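Local coordinates for acyl carrier protein (Thermotoga maritima MSB8, PDB 6LVU), which probably carries the growing fatty acid chain through fatty acid biosynthesis, on a phosphopantetheine arm that is absent from this apo structure, at residues A[42-45]-A[46-50]. Numbering follows the deposited sequence.
With ZN (zinc ion), chain E.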
ATOM      1  N   ASP A  42      -0.309  10.617  -3.694  1.00 29.44           N
ATOM      2  CA  ASP A  42      -0.292   9.320  -4.349  1.00 29.30           C
ATOM      3  C   ASP A  42      -1.055   8.271  -3.560  1.00 31.83           C
ATOM      4  O   ASP A  42      -1.545   7.297  -4.142  1.00 33.78           O
ATOM      5  CB  ASP A  42       1.146   8.856  -4.565  1.00 28.64           C
ATOM      6  CG  ASP A  42       1.906   9.749  -5.515  1.00 24.72           C
ATOM      7  OD1 ASP A  42       1.243  10.448  -6.302  1.00 31.30           O
ATOM      8  OD2 ASP A  42       3.156   9.737  -5.490  1.00 18.97           O
ATOM      9  N   LEU A  43      -1.179   8.442  -2.244  1.00 26.82           N
ATOM     10  CA  LEU A  43      -1.666   7.324  -1.448  1.00 27.92           C
ATOM     11  C   LEU A  43      -3.164   7.091  -1.650  1.00 29.87           C
ATOM     12  O   LEU A  43      -3.614   5.941  -1.632  1.00 25.86           O
ATOM     13  CB  LEU A  43      -1.311   7.557   0.029  1.00 31.71           C
ATOM     14  CG  LEU A  43      -1.565   6.506   1.125  1.00 35.26           C
ATOM     15  CD1 LEU A  43      -3.014   6.380   1.456  1.00 46.78           C
ATOM     16  CD2 LEU A  43      -1.039   5.145   0.728  1.00 27.14           C
ATOM     17  N   VAL A  44      -3.952   8.140  -1.922  1.00 29.03           N
ATOM     18  CA  VAL A  44      -5.391   7.912  -2.059  1.00 28.47           C
ATOM     19  C   VAL A  44      -5.713   7.145  -3.349  1.00 28.07           C
ATOM     20  O   VAL A  44      -6.608   6.299  -3.364  1.00 30.90           O
ATOM     21  CB  VAL A  44      -6.188   9.225  -1.941  1.00 37.74           C
ATOM     22  CG1 VAL A  44      -6.231   9.960  -3.233  1.00 28.35           C
ATOM     23  CG2 VAL A  44      -7.613   8.927  -1.475  1.00 39.85           C
ATOM     24  N   ASP A  45      -4.976   7.412  -4.433  1.00 27.22           N
ATOM     25  CA  ASP A  45      -5.134   6.573  -5.623  1.00 27.25           C
ATOM     26  C   ASP A  45      -4.672   5.153  -5.364  1.00 27.49           C
ATOM     27  O   ASP A  45      -5.341   4.201  -5.792  1.00 30.16           O
ATOM     28  CB  ASP A  45      -4.380   7.153  -6.817  1.00 28.45           C
ATOM     29  CG  ASP A  45      -4.844   6.544  -8.134  1.00 33.20           C
ATOM     30  OD1 ASP A  45      -4.020   5.901  -8.814  1.00 39.20           O
ATOM     31  OD2 ASP A  45      -6.029   6.698  -8.489  1.00 32.18           O
ATOM     32  N   LEU A  46      -3.528   4.981  -4.693  1.00 26.27           N
ATOM     33  CA  LEU A  46      -3.072   3.641  -4.353  1.00 22.05           C
ATOM     34  C   LEU A  46      -4.129   2.903  -3.551  1.00 21.50           C
ATOM     35  O   LEU A  46      -4.475   1.758  -3.855  1.00 22.01           O
ATOM     36  CB  LEU A  46      -1.756   3.706  -3.582  1.00 17.31           C
ATOM     37  CG  LEU A  46      -0.518   4.187  -4.338  1.00 22.92           C
ATOM     38  CD1 LEU A  46       0.646   4.412  -3.369  1.00 23.73           C
ATOM     39  CD2 LEU A  46      -0.115   3.213  -5.433  1.00 24.93           C
ATOM     40  N   VAL A  47      -4.685   3.563  -2.540  1.00 21.18           N
ATOM     41  CA  VAL A  47      -5.676   2.930  -1.681  1.00 18.39           C
ATOM     42  C   VAL A  47      -6.911   2.521  -2.470  1.00 27.30           C
ATOM     43  O   VAL A  47      -7.454   1.432  -2.267  1.00 25.99           O
ATOM     44  CB  VAL A  47      -6.014   3.854  -0.502  1.00 30.24           C
ATOM     45  CG1 VAL A  47      -7.365   3.534   0.032  1.00 35.43           C
ATOM     46  CG2 VAL A  47      -4.983   3.650   0.582  1.00 28.19           C
ATOM     47  N   MET A  48      -7.380   3.384  -3.377  1.00 26.77           N
ATOM     48  CA  MET A  48      -8.522   2.982  -4.189  1.00 29.71           C
ATOM     49  C   MET A  48      -8.178   1.792  -5.071  1.00 30.22           C
ATOM     50  O   MET A  48      -9.037   0.942  -5.340  1.00 30.80           O
ATOM     51  CB  MET A  48      -9.010   4.147  -5.045  1.00 31.66           C
ATOM     52  CG  MET A  48     -10.299   4.758  -4.538  1.00 35.78           C
ATOM     53  SD  MET A  48     -10.632   6.276  -5.433  1.00 53.01           S
ATOM     54  CE  MET A  48      -9.222   7.234  -4.895  1.00 38.30           C
ATOM     55  N   ASP A  49      -6.938   1.716  -5.543  1.00 25.61           N
ATOM     56  CA  ASP A  49      -6.542   0.557  -6.324  1.00 24.58           C
ATOM     57  C   ASP A  49      -6.496  -0.692  -5.450  1.00 23.12           C
ATOM     58  O   ASP A  49      -6.995  -1.749  -5.856  1.00 22.91           O
ATOM     59  CB  ASP A  49      -5.216   0.860  -7.015  1.00 23.26           C
ATOM     60  CG  ASP A  49      -5.333   2.063  -7.942  1.00 31.04           C
ATOM     61  OD1 ASP A  49      -6.452   2.295  -8.459  1.00 33.91           O
ATOM     62  OD2 ASP A  49      -4.346   2.803  -8.129  1.00 37.43           O
ATOM     63  N   PHE A  50      -5.973  -0.570  -4.216  1.00 21.97           N
ATOM     64  CA  PHE A  50      -6.046  -1.674  -3.255  1.00 20.78           C
ATOM     65  C   PHE A  50      -7.487  -2.007  -2.890  1.00 22.28           C
ATOM     66  O   PHE A  50      -7.837  -3.182  -2.724  1.00 23.52           O
ATOM     67  CB  PHE A  50      -5.237  -1.353  -1.989  1.00 17.97           C
ATOM     68  CG  PHE A  50      -3.778  -1.064  -2.254  1.00 17.68           C
ATOM     69  CD1 PHE A  50      -3.078  -1.782  -3.223  1.00 21.78           C
ATOM     70  CD2 PHE A  50      -3.117  -0.066  -1.572  1.00 15.62           C
ATOM     71  CE1 PHE A  50      -1.745  -1.499  -3.493  1.00 18.24           C
ATOM     72  CE2 PHE A  50      -1.779   0.207  -1.831  1.00 17.81           C
ATOM     73  CZ  PHE A  50      -1.095  -0.503  -2.784  1.00 14.87           C
TER
HETATM   74 ZN    ZN E 103      -6.462   4.318  -9.074  1.00 53.75          ZN
HETATM   75  O   HOH W   1      -4.524   4.153 -10.303  1.00 28.28           O
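The carboxylates of Asp45 and Asp49, one helical turn apart, stand almost perpendicular, planes 88° apart, with a zinc ion between them. Asp49 OD1 binds the metal at 2.1 Å and Asp45 OD2 more loosely at 2.5 Å, while a water takes another position. With CG anti to the backbone N (chi1 -164°), Asp45 holds its carboxylate out from the helix to the ion, whose charge probably offsets the repulsion between Asp45 OD1 and Asp49 OD2, 3.2 Å apart. On one face of the Phe50 ring sits the carbonyl O of Leu46, offset toward the rim. Backbone i to i+4 bonds join 42-45 to 46-49, Leu46 N meeting Asp42 O at 3.1 Å. Leu46 CG rests 3.3 Å from that same Asp42 O, and shortening Leu46 to an alanine is likely to open a gap beside this carbonyl and against Leu19. Leu43 CD1 presses tightly on Val47 CG2 at 3.5 Å, and the bent Met48 chain brings CE to 3.2 Å from Val44 O, alongside Val44 CG2. Helix 42-54, following the predicted phosphopantetheine site Ser40, turns its zinc-binding acids outward, while Leu46 packs on helix 4-19 and Phe50 reaches both that helix and helix 69-79.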